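Local coordinates for dehydrogenase (Sinorhizobium meliloti, PDB 3UOE), which belongs to the LDH2/MDH2 family, whose members include malate and L-lactate dehydrogenases, and probably acts as an oxidoreductase, at residues Ala216-Pro219 against Gly220-Val223; Val202-Gly205 against Lys206-Asn209; Val112-Asp115 against Ala116-Val119; Gly141-Ala144 against Tyr145-Glu148; Leu75-Arg78 against Leu79-Leu83. One frame throughout, in Å; residues are numbered along the deposited sequence.

Interaction 1: residues Ala216-Pro219 against Gly220-Val223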
loop_
_atom_site.group_PDB
_atom_site.type_symbol
_atom_site.label_atom_id
_atom_site.label_comp_id
_atom_site.label_asym_id
_atom_site.label_seq_id
_atom_site.Cartn_x
_atom_site.Cartn_y
_atom_site.Cartn_z
ATOM N N ALA A 216 -22.505 17.304 -13.605
ATOM C CA ALA A 216 -22.570 16.995 -12.185
ATOM C C ALA A 216 -21.650 15.824 -11.846
ATOM O O ALA A 216 -21.212 15.074 -12.727
ATOM C CB ALA A 216 -23.992 16.661 -11.790
ATOM N N ILE A 217 -21.366 15.666 -10.562
ATOM C CA ILE A 217 -20.565 14.543 -10.104
ATOM C C ILE A 217 -21.376 13.712 -9.116
ATOM O O ILE A 217 -22.208 14.249 -8.384
ATOM C CB ILE A 217 -19.236 15.008 -9.477
ATOM C CG1 ILE A 217 -19.494 16.063 -8.404
ATOM C CG2 ILE A 217 -18.338 15.585 -10.543
ATOM C CD1 ILE A 217 -18.328 16.266 -7.458
ATOM N N PRO A 218 -21.154 12.391 -9.109
ATOM C CA PRO A 218 -21.951 11.578 -8.193
ATOM C C PRO A 218 -21.803 12.099 -6.775
ATOM O O PRO A 218 -20.741 12.601 -6.405
ATOM C CB PRO A 218 -21.319 10.183 -8.316
ATOM C CG PRO A 218 -20.686 10.172 -9.655
ATOM C CD PRO A 218 -20.195 11.582 -9.883
ATOM N N PRO A 219 -22.868 11.980 -5.981
ATOM C CA PRO A 219 -22.810 12.375 -4.574
ATOM C C PRO A 219 -21.821 11.458 -3.865
ATOM O O PRO A 219 -21.735 10.279 -4.222
ATOM C CB PRO A 219 -24.234 12.091 -4.088
ATOM C CG PRO A 219 -24.695 10.972 -4.999
ATOM C CD PRO A 219 -24.161 11.369 -6.333
ATOM N N GLY A 220 -21.079 11.982 -2.896
ATOM C CA GLY A 220 -20.127 11.166 -2.163
ATOM C C GLY A 220 -18.674 11.320 -2.591
ATOM O O GLY A 220 -17.765 10.913 -1.872
ATOM N N TRP A 221 -18.441 11.897 -3.762
ATOM C CA TRP A 221 -17.072 12.114 -4.219
ATOM C C TRP A 221 -16.398 13.198 -3.396
ATOM O O TRP A 221 -15.248 13.044 -2.980
ATOM C CB TRP A 221 -17.044 12.507 -5.706
ATOM C CG TRP A 221 -17.191 11.349 -6.650
ATOM C CD1 TRP A 221 -17.561 10.080 -6.332
ATOM C CD2 TRP A 221 -17.010 11.371 -8.076
ATOM N NE1 TRP A 221 -17.601 9.304 -7.461
ATOM C CE2 TRP A 221 -17.276 10.066 -8.541
ATOM C CE3 TRP A 221 -16.651 12.363 -8.994
ATOM C CZ2 TRP A 221 -17.192 9.728 -9.897
ATOM C CZ3 TRP A 221 -16.567 12.023 -10.341
ATOM C CH2 TRP A 221 -16.835 10.714 -10.778
ATOM N N ALA A 222 -17.120 14.288 -3.154
ATOM C CA ALA A 222 -16.505 15.505 -2.641
ATOM C C ALA A 222 -17.420 16.343 -1.757
ATOM O O ALA A 222 -18.635 16.167 -1.742
ATOM C CB ALA A 222 -15.982 16.356 -3.793
ATOM N N VAL A 223 -16.802 17.264 -1.021
ATOM C CA VAL A 223 -17.525 18.275 -0.262
ATOM C C VAL A 223 -17.027 19.610 -0.760
ATOM O O VAL A 223 -15.962 19.681 -1.363
ATOM C CB VAL A 223 -17.262 18.170 1.250
ATOM C CG1 VAL A 223 -17.821 16.876 1.792
ATOM C CG2 VAL A 223 -15.763 18.289 1.550
HETATM O O HOH W 1 -19.671 14.230 -4.540
#
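Pro218 lays its pyrrolidine ring over one face of the Trp221 indole. Its CD sits 3.4 Å from the centroid of the Trp221 six-membered ring, 5° off the normal, a CH-pi contact, and Pro218 CG lies 3.5 Å from Trp221 CZ2. Apolar packing continues with Ile217: its CB approaches the indole obliquely at Trp221 CE3 (3.7 Å), while its CD1 reaches toward the Ala222 methyl. Trp221 CG stands anti to its own carbonyl carbon (chi1 -79°), which folds the indole back over Pro218. Polar contacts run through a water, which donates to Pro218 O (2.7 Å) and accepts from Ala222 N (2.9 Å), bridging the two limbs of the loop. At phi 101° a CB on Gly220 would collide with Pro219 O. Beyond the loop, His210 meets the indole edge-to-face, and Lys206, Ile207 and Val202 also touch it. With an alanine in place of Trp221, Pro218 would probably lose the surface it rests on and a gap would open toward helix 204-213. The arrangement is a type II beta turn, Pro218 to Trp221, with glycine at its third position, leading from helix 204-213 into strand 222-223 of a small antiparallel sheet.

Interaction 2: residues Val202-Gly205 against Lys206-Asn209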
loop_
_atom_site.group_PDB
_atom_site.type_symbol
_atom_site.label_atom_id
_atom_site.label_comp_id
_atom_site.label_asym_id
_atom_site.label_seq_id
_atom_site.Cartn_x
_atom_site.Cartn_y
_atom_site.Cartn_z
ATOM N N VAL A 202 -11.790 9.313 -5.956
ATOM C CA VAL A 202 -11.722 9.735 -7.343
ATOM C C VAL A 202 -10.542 10.685 -7.510
ATOM O O VAL A 202 -10.043 11.246 -6.527
ATOM C CB VAL A 202 -13.034 10.422 -7.790
ATOM C CG1 VAL A 202 -13.162 11.808 -7.177
ATOM C CG2 VAL A 202 -13.094 10.507 -9.288
ATOM N N SER A 203 -10.092 10.849 -8.750
ATOM C CA SER A 203 -9.043 11.810 -9.078
ATOM C C SER A 203 -9.592 13.239 -9.175
ATOM O O SER A 203 -10.743 13.447 -9.537
ATOM C CB SER A 203 -8.391 11.428 -10.406
ATOM O OG SER A 203 -7.342 12.330 -10.734
HETATM N N MSE A 204 -8.769 14.231 -8.853
HETATM C CA MSE A 204 -9.180 15.619 -9.063
HETATM C C MSE A 204 -9.193 15.884 -10.563
HETATM O O MSE A 204 -10.032 16.642 -11.073
HETATM C CB MSE A 204 -8.236 16.586 -8.357
HETATM C CG MSE A 204 -8.669 18.044 -8.423
HETATM SE SE MSE A 204 -10.524 18.353 -7.847
HETATM C CE MSE A 204 -10.305 18.529 -5.908
ATOM N N GLY A 205 -8.261 15.241 -11.266
ATOM C CA GLY A 205 -8.239 15.284 -12.715
ATOM C C GLY A 205 -9.594 14.940 -13.306
ATOM O O GLY A 205 -10.068 15.621 -14.214
ATOM N N LYS A 206 -10.222 13.889 -12.785
ATOM C CA LYS A 206 -11.540 13.476 -13.259
ATOM C C LYS A 206 -12.612 14.490 -12.888
ATOM O O LYS A 206 -13.557 14.706 -13.643
ATOM C CB LYS A 206 -11.924 12.103 -12.708
ATOM C CG LYS A 206 -13.242 11.586 -13.251
ATOM C CD LYS A 206 -13.706 10.374 -12.493
ATOM C CE LYS A 206 -12.898 9.146 -12.863
ATOM N NZ LYS A 206 -13.320 8.607 -14.185
ATOM N N ILE A 207 -12.472 15.112 -11.726
ATOM C CA ILE A 207 -13.440 16.116 -11.330
ATOM C C ILE A 207 -13.321 17.339 -12.236
ATOM O O ILE A 207 -14.326 17.925 -12.623
ATOM C CB ILE A 207 -13.311 16.503 -9.838
ATOM C CG1 ILE A 207 -13.934 15.419 -8.957
ATOM C CG2 ILE A 207 -13.989 17.845 -9.559
ATOM C CD1 ILE A 207 -13.740 15.667 -7.472
ATOM N N ASN A 208 -12.090 17.702 -12.581
ATOM C CA ASN A 208 -11.841 18.831 -13.474
ATOM C C ASN A 208 -12.501 18.595 -14.819
ATOM O O ASN A 208 -13.131 19.493 -15.377
ATOM C CB ASN A 208 -10.341 19.060 -13.662
ATOM C CG ASN A 208 -9.656 19.506 -12.386
ATOM O OD1 ASN A 208 -10.306 19.936 -11.433
ATOM N ND2 ASN A 208 -8.341 19.404 -12.358
ATOM N N ASN A 209 -12.366 17.371 -15.321
ATOM C CA ASN A 209 -13.028 16.962 -16.550
ATOM C C ASN A 209 -14.543 17.132 -16.461
ATOM O O ASN A 209 -15.180 17.557 -17.427
ATOM C CB ASN A 209 -12.658 15.525 -16.915
ATOM C CG ASN A 209 -13.430 15.011 -18.119
ATOM O OD1 ASN A 209 -14.580 14.574 -17.997
ATOM N ND2 ASN A 209 -12.797 15.055 -19.293
#
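Val202 and Lys206 meet across the start of helix 204-213, where Ser203 is the N-cap: its OG accepts a weak capping bond from Gly205 N (3.1 Å). The Lys206 side chain climbs from this first turn back toward the residue that precedes the cap. Lys206 CB lies 3.6 Å from Ser203 O. CG, anti to the backbone N (chi1 -176°), heads for Val202 CG2, and Lys206 CD then comes within 3.3 Å of Val202 CG2, the two side chains crossing at about a right angle. The chain bends at its third and fourth torsions; Lys206 CE still lies 3.8 Å from Val202 CG2, and NZ leads away. The other Val202 methyl, CG1, faces Ile207 CD1, whose residue also packs CB against the selenium of Met204, a selenomethionine. Ile207, Met204 and Val202 all touch Ile241 of strand 240-241, so this side of the turn is apolar and buried. Backbone bonds begin at once: Ser203 O takes Ile207 N, and Gly205 O takes Asn209 N while also accepting from Gln70. Asn208 uses OD1 to hold Gln237 of helix 233-237. Asn208 N donates to Met204 O at 2.8 Å, nearly along the C=O axis.

Interaction 3: residues Val112-Asp115 against Ala116-Val119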
loop_
_atom_site.group_PDB
_atom_site.type_symbol
_atom_site.label_atom_id
_atom_site.label_comp_id
_atom_site.label_asym_id
_atom_site.label_seq_id
_atom_site.Cartn_x
_atom_site.Cartn_y
_atom_site.Cartn_z
ATOM N N VAL A 112 12.678 11.995 -15.009
ATOM C CA VAL A 112 13.441 11.860 -13.780
ATOM C C VAL A 112 13.204 10.469 -13.194
ATOM O O VAL A 112 14.136 9.815 -12.751
ATOM C CB VAL A 112 13.076 12.965 -12.749
ATOM C CG1 VAL A 112 13.595 12.597 -11.355
ATOM C CG2 VAL A 112 13.634 14.324 -13.191
HETATM N N MSE A 113 11.950 10.024 -13.222
HETATM C CA MSE A 113 11.592 8.696 -12.738
HETATM C C MSE A 113 12.333 7.581 -13.493
HETATM O O MSE A 113 12.938 6.701 -12.874
HETATM C CB MSE A 113 10.076 8.486 -12.833
HETATM C CG MSE A 113 9.598 7.124 -12.382
HETATM SE SE MSE A 113 10.052 6.712 -10.508
HETATM C CE MSE A 113 8.602 7.711 -9.621
HETATM N N MSE A 114 12.288 7.617 -14.825
HETATM C CA MSE A 114 12.908 6.550 -15.616
HETATM C C MSE A 114 14.430 6.530 -15.470
HETATM O O MSE A 114 15.061 5.484 -15.559
HETATM C CB MSE A 114 12.491 6.622 -17.094
HETATM C CG MSE A 114 11.020 6.271 -17.338
HETATM SE SE MSE A 114 10.513 4.500 -16.644
HETATM C CE MSE A 114 11.666 3.384 -17.754
ATOM N N ASP A 115 15.024 7.689 -15.229
ATOM C CA ASP A 115 16.465 7.732 -15.039
ATOM C C ASP A 115 16.826 7.133 -13.680
ATOM O O ASP A 115 17.797 6.378 -13.555
ATOM C CB ASP A 115 17.002 9.158 -15.178
ATOM C CG ASP A 115 18.491 9.181 -15.446
ATOM O OD1 ASP A 115 18.891 8.950 -16.608
ATOM O OD2 ASP A 115 19.259 9.408 -14.487
ATOM N N ALA A 116 16.027 7.478 -12.673
ATOM C CA ALA A 116 16.168 6.923 -11.332
ATOM C C ALA A 116 16.046 5.404 -11.363
ATOM O O ALA A 116 16.762 4.695 -10.653
ATOM C CB ALA A 116 15.113 7.514 -10.410
HETATM N N MSE A 117 15.129 4.912 -12.187
HETATM C CA MSE A 117 14.944 3.476 -12.326
HETATM C C MSE A 117 16.180 2.821 -12.937
HETATM O O MSE A 117 16.627 1.769 -12.474
HETATM C CB MSE A 117 13.701 3.151 -13.159
HETATM C CG MSE A 117 13.433 1.658 -13.244
HETATM SE SE MSE A 117 11.754 1.133 -14.123
HETATM C CE MSE A 117 10.542 2.436 -13.296
ATOM N N ARG A 118 16.739 3.442 -13.969
ATOM C CA ARG A 118 17.932 2.902 -14.611
ATOM C C ARG A 118 19.082 2.804 -13.613
ATOM O O ARG A 118 19.779 1.791 -13.542
ATOM C CB ARG A 118 18.344 3.773 -15.794
ATOM C CG ARG A 118 19.765 3.509 -16.294
ATOM C CD ARG A 118 20.197 4.535 -17.356
ATOM N NE ARG A 118 20.467 5.863 -16.795
ATOM C CZ ARG A 118 21.619 6.214 -16.232
ATOM N NH1 ARG A 118 22.607 5.334 -16.148
ATOM N NH2 ARG A 118 21.781 7.438 -15.747
ATOM N N VAL A 119 19.267 3.866 -12.837
ATOM C CA VAL A 119 20.347 3.931 -11.866
ATOM C C VAL A 119 20.135 2.948 -10.705
ATOM O O VAL A 119 21.052 2.245 -10.295
ATOM C CB VAL A 119 20.507 5.370 -11.321
ATOM C CG1 VAL A 119 21.468 5.395 -10.121
ATOM C CG2 VAL A 119 20.970 6.318 -12.437
#
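Asp115 and Arg118 lie side by side on helix 109-127, pointing the same way, with their carboxylate and guanidinium planes turned 62° apart. The salt bridge between them is long: Asp115 OD1 meets the guanidinium at its edge, in its plane, 3.4 Å from Arg118 NH2 and 3.5 Å from Arg118 NE, and Asp115 OD2 lies 3.4 Å from Arg118 NH2. All three bonds are weak, and the two planes are far from coplanar. The bend that brings the guanidinium round comes at the third torsion of Arg118 (chi3 73°), after an extended start. Val119 CG2 lies over one guanidinium face and also comes 4.1 Å from Asp115 OD2, bringing an apolar methyl beside the ion pair. Arg122 brings a second positive charge near Arg118 NH1, and Asp115, which also touches Arg89, probably eases that crowding.

Another pair, the selenomethionines Met114 and Met117, also lies side by side and runs in one direction, with Met114 SE 3.9 Å from Met117 CE. Met114 is bent at its second and third torsions, whereas Met117 stays extended until its last bond. Four regular i to i+4 bonds, from Ala116 N to Val112 O (3.0 Å) through Val119 N to Asp115 O, carry these side chains on a continuous helix.

The helix is the crossover of a beta-alpha-beta unit between parallel strands 99-105 and 129-137. Val112, Met113 and Ala116 press on strand 129-137, Met113 and Met117 reach strand 285-291 beside it, and all three selenomethionines meet helix 144-152.

Interaction 4: residues Gly141-Ala144 against Tyr145-Glu148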
loop_
_atom_site.group_PDB
_atom_site.type_symbol
_atom_site.label_atom_id
_atom_site.label_comp_id
_atom_site.label_asym_id
_atom_site.label_seq_id
_atom_site.Cartn_x
_atom_site.Cartn_y
_atom_site.Cartn_z
ATOM N N GLY A 141 2.400 11.731 -13.800
ATOM C CA GLY A 141 1.363 11.105 -14.587
ATOM C C GLY A 141 0.987 9.756 -14.003
ATOM O O GLY A 141 1.002 9.573 -12.785
HETATM N N MSE A 142 0.654 8.812 -14.878
HETATM C CA MSE A 142 0.091 7.530 -14.469
HETATM C C MSE A 142 1.154 6.574 -13.961
HETATM O O MSE A 142 1.997 6.126 -14.730
HETATM C CB MSE A 142 -0.637 6.896 -15.654
HETATM C CG MSE A 142 -1.079 5.452 -15.430
HETATM SE SE MSE A 142 -1.896 4.668 -17.050
HETATM C CE MSE A 142 -0.294 4.428 -18.136
ATOM N N LEU A 143 1.099 6.234 -12.678
ATOM C CA LEU A 143 2.166 5.439 -12.073
ATOM C C LEU A 143 2.260 4.006 -12.613
ATOM O O LEU A 143 3.304 3.372 -12.501
ATOM C CB LEU A 143 2.047 5.435 -10.548
ATOM C CG LEU A 143 2.066 6.805 -9.855
ATOM C CD1 LEU A 143 2.287 6.651 -8.347
ATOM C CD2 LEU A 143 3.132 7.713 -10.462
ATOM N N ALA A 144 1.176 3.502 -13.199
ATOM C CA ALA A 144 1.179 2.153 -13.762
ATOM C C ALA A 144 2.290 2.009 -14.805
ATOM O O ALA A 144 2.863 0.926 -14.977
ATOM C CB ALA A 144 -0.197 1.809 -14.375
ATOM N N TYR A 145 2.597 3.109 -15.490
ATOM C CA TYR A 145 3.611 3.107 -16.538
ATOM C C TYR A 145 4.951 2.599 -15.989
ATOM O O TYR A 145 5.610 1.762 -16.607
ATOM C CB TYR A 145 3.775 4.518 -17.119
ATOM C CG TYR A 145 4.673 4.585 -18.343
ATOM C CD1 TYR A 145 6.057 4.640 -18.212
ATOM C CD2 TYR A 145 4.134 4.587 -19.623
ATOM C CE1 TYR A 145 6.888 4.689 -19.327
ATOM C CE2 TYR A 145 4.949 4.640 -20.746
ATOM C CZ TYR A 145 6.325 4.689 -20.593
ATOM O OH TYR A 145 7.136 4.745 -21.707
ATOM N N TYR A 146 5.334 3.117 -14.824
ATOM C CA TYR A 146 6.595 2.765 -14.185
ATOM C C TYR A 146 6.520 1.369 -13.572
ATOM O O TYR A 146 7.429 0.563 -13.766
ATOM C CB TYR A 146 6.972 3.815 -13.132
ATOM C CG TYR A 146 6.780 5.232 -13.634
ATOM C CD1 TYR A 146 7.618 5.767 -14.621
ATOM C CD2 TYR A 146 5.748 6.025 -13.149
ATOM C CE1 TYR A 146 7.435 7.066 -15.106
ATOM C CE2 TYR A 146 5.558 7.321 -13.614
ATOM C CZ TYR A 146 6.401 7.838 -14.592
ATOM O OH TYR A 146 6.203 9.125 -15.043
ATOM N N ALA A 147 5.438 1.077 -12.852
ATOM C CA ALA A 147 5.235 -0.266 -12.295
ATOM C C ALA A 147 5.335 -1.328 -13.387
ATOM O O ALA A 147 5.935 -2.386 -13.196
ATOM C CB ALA A 147 3.881 -0.364 -11.578
ATOM N N GLU A 148 4.747 -1.035 -14.539
ATOM C CA GLU A 148 4.746 -1.978 -15.643
ATOM C C GLU A 148 6.144 -2.148 -16.215
ATOM O O GLU A 148 6.540 -3.259 -16.560
ATOM C CB GLU A 148 3.790 -1.515 -16.738
ATOM C CG GLU A 148 3.635 -2.497 -17.885
ATOM C CD GLU A 148 2.632 -2.016 -18.914
ATOM O OE1 GLU A 148 2.953 -1.068 -19.663
ATOM O OE2 GLU A 148 1.519 -2.581 -18.965
#
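Tyr146 CG stands anti to its carbonyl carbon (chi1 -45°), which swings the phenol back along the loop beside Leu143, whose CG takes the same kind of position (chi1 -57°). The two side chains cross obliquely, Leu143 CD2 lying 4.0 Å from Tyr146 CE2. Met142, a selenomethionine, runs extended until a bend at its last torsion brings Met142 CE to 4.2 Å from Tyr145 CB. Backbone bonds tie the same residues together: Tyr145 N donates to Met142 O (3.2 Å) from well above the carbonyl plane, and Leu143 O takes Ala147 N almost straight (175°) as well as a weak bond from Tyr146 N. Glu148 N closes on Ala144 O at 2.8 Å. These bonds form the first turn of helix 144-152, entered from the loop that follows strand 129-137. Tyr146 OH bonds to Met140 O; Leu143 CD2 meets the CD2-CE2 side of the ring, and helix 109-127 and Leu55 also pack on it. An alanine at Tyr146 is likely to leave Met140 O without its hydroxyl partner and to open a gap beside Leu143 CD2. Glu148 OE1 forms a salt bridge with Arg62, and the Tyr145 side chain packs on Leu51 and Leu55 of helix 46-61.

Interaction 5: residues Leu75-Arg78 against Leu79-Leu83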
loop_
_atom_site.group_PDB
_atom_site.type_symbol
_atom_site.label_atom_id
_atom_site.label_comp_id
_atom_site.label_asym_id
_atom_site.label_seq_id
_atom_site.Cartn_x
_atom_site.Cartn_y
_atom_site.Cartn_z
ATOM N N LEU A 75 2.173 21.542 -18.267
ATOM C CA LEU A 75 3.600 21.265 -18.403
ATOM C C LEU A 75 4.266 22.208 -19.410
ATOM O O LEU A 75 5.342 22.755 -19.145
ATOM C CB LEU A 75 3.833 19.818 -18.828
ATOM C CG LEU A 75 3.307 18.732 -17.888
ATOM C CD1 LEU A 75 3.505 17.353 -18.512
ATOM C CD2 LEU A 75 3.975 18.808 -16.515
ATOM N N LEU A 76 3.625 22.391 -20.563
ATOM C CA LEU A 76 4.135 23.299 -21.582
ATOM C C LEU A 76 4.296 24.694 -20.984
ATOM O O LEU A 76 5.309 25.357 -21.182
ATOM C CB LEU A 76 3.197 23.334 -22.797
ATOM C CG LEU A 76 3.025 22.026 -23.583
ATOM C CD1 LEU A 76 2.039 22.192 -24.730
ATOM C CD2 LEU A 76 4.375 21.521 -24.102
ATOM N N SER A 77 3.295 25.124 -20.228
ATOM C CA SER A 77 3.327 26.443 -19.602
ATOM C C SER A 77 4.454 26.545 -18.565
ATOM O O SER A 77 5.165 27.549 -18.486
ATOM C CB SER A 77 1.967 26.749 -18.962
ATOM O OG SER A 77 1.926 28.063 -18.467
ATOM N N ARG A 78 4.613 25.493 -17.774
ATOM C CA ARG A 78 5.638 25.471 -16.742
ATOM C C ARG A 78 7.037 25.498 -17.352
ATOM O O ARG A 78 7.960 26.090 -16.800
ATOM C CB ARG A 78 5.452 24.259 -15.827
ATOM C CG ARG A 78 4.191 24.334 -14.962
ATOM C CD ARG A 78 4.059 23.126 -14.019
ATOM N NE ARG A 78 5.168 23.065 -13.071
ATOM C CZ ARG A 78 5.236 23.771 -11.946
ATOM N NH1 ARG A 78 4.243 24.593 -11.603
ATOM N NH2 ARG A 78 6.294 23.646 -11.154
ATOM N N LEU A 79 7.182 24.859 -18.502
ATOM C CA LEU A 79 8.438 24.888 -19.222
ATOM C C LEU A 79 8.745 26.300 -19.715
ATOM O O LEU A 79 9.843 26.810 -19.506
ATOM C CB LEU A 79 8.382 23.912 -20.397
ATOM C CG LEU A 79 8.451 22.431 -20.024
ATOM C CD1 LEU A 79 7.942 21.561 -21.156
ATOM C CD2 LEU A 79 9.876 22.027 -19.604
ATOM N N ASP A 80 7.766 26.921 -20.369
ATOM C CA ASP A 80 7.907 28.281 -20.886
ATOM C C ASP A 80 8.267 29.283 -19.789
ATOM O O ASP A 80 8.809 30.352 -20.062
ATOM C CB ASP A 80 6.594 28.741 -21.525
ATOM C CG ASP A 80 6.339 28.100 -22.873
ATOM O OD1 ASP A 80 7.309 27.682 -23.553
ATOM O OD2 ASP A 80 5.157 28.026 -23.261
ATOM N N LYS A 81 7.929 28.955 -18.550
ATOM C CA LYS A 81 8.040 29.938 -17.487
ATOM C C LYS A 81 9.229 29.669 -16.592
ATOM O O LYS A 81 9.440 30.379 -15.615
ATOM C CB LYS A 81 6.748 30.003 -16.675
ATOM C CG LYS A 81 5.579 30.636 -17.433
ATOM C CD LYS A 81 4.329 30.663 -16.563
ATOM C CE LYS A 81 3.144 31.306 -17.275
ATOM N NZ LYS A 81 3.339 32.762 -17.530
ATOM N N GLY A 82 10.004 28.645 -16.928
ATOM C CA GLY A 82 11.192 28.317 -16.158
ATOM C C GLY A 82 10.904 27.597 -14.851
ATOM O O GLY A 82 11.769 27.491 -13.978
ATOM N N LEU A 83 9.681 27.102 -14.711
ATOM C CA LEU A 83 9.300 26.322 -13.547
ATOM C C LEU A 83 9.626 24.846 -13.767
ATOM O O LEU A 83 9.841 24.096 -12.814
ATOM C CB LEU A 83 7.810 26.489 -13.271
ATOM C CG LEU A 83 7.345 27.882 -12.871
ATOM C CD1 LEU A 83 5.831 27.903 -12.872
ATOM C CD2 LEU A 83 7.905 28.265 -11.491
HETATM O O HOH W 2 8.953 22.896 -10.431
#
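Leu83 folds back over the Arg78 side chain, its CB lying 3.8 Å above the plane of the Arg78 guanidinium, toward the rim of that face. A bend at the third torsion of Arg78 (chi3 62°) turns the guanidinium under Leu83. The two side chains cross at about a right angle; Leu83 CB is 3.9 Å from Arg78 NH2, and Leu83 CD1 comes equally close to Arg78 NH1. A water in the guanidinium plane, at its edge, links the pair further: it accepts a weak bond from Arg78 NH2 and donates to Leu83 O (2.8 Å). What brings Leu83 here is the Schellman motif that ends the helix. Leu83 N donates to Arg78 O (2.9 Å), Gly82 N to Leu79 O (3.2 Å), and Gly82 takes the positive phi of 77° that lets the chain turn back. Arg78 O also receives a weak bond from Lys81 N. Alongside, Lys81 lays its aliphatic chain by Ser77, with Lys81 CE 3.7 Å from Ser77 OG.

An outer shell fixes the guanidinium: Arg78 NE donates to Asn138 OD1 and NH1 to the carbonyls of Asp277 and His280. Nearby Asp278, which bonds Ser77 OG, probably helps to balance the charge. Asp80 OD2 makes a salt bridge with Arg42. At the end of helix 72-80, Leu76 and Leu79 rest on helix 28-41, while Arg78 joins the loop after strand 129-137 to that before strand 285-291.

How the interactions relate
Two pairs of these contacts touch. Interactions 1 and 2 meet where the indole of Trp221 lies on the start of helix 204-213 and on Val202 just before it, Trp221 CH2 standing 3.6 Å from Lys206 CD and Trp221 CZ3 3.9 Å from Val202 CG2. Interactions 3 and 4 join through Tyr146, whose CD1 is 3.3 Å from Met113 CG, so helix 144-152 packs on helix 109-127. Interaction 5 touches neither pair; its nearest atoms are about 7 Å from interaction 4 and about 12 Å from interaction 2. Interactions 1 and 3 lie on opposite sides of the chain's centre, their own centres about 37 Å apart, and interaction 4 sits near the middle.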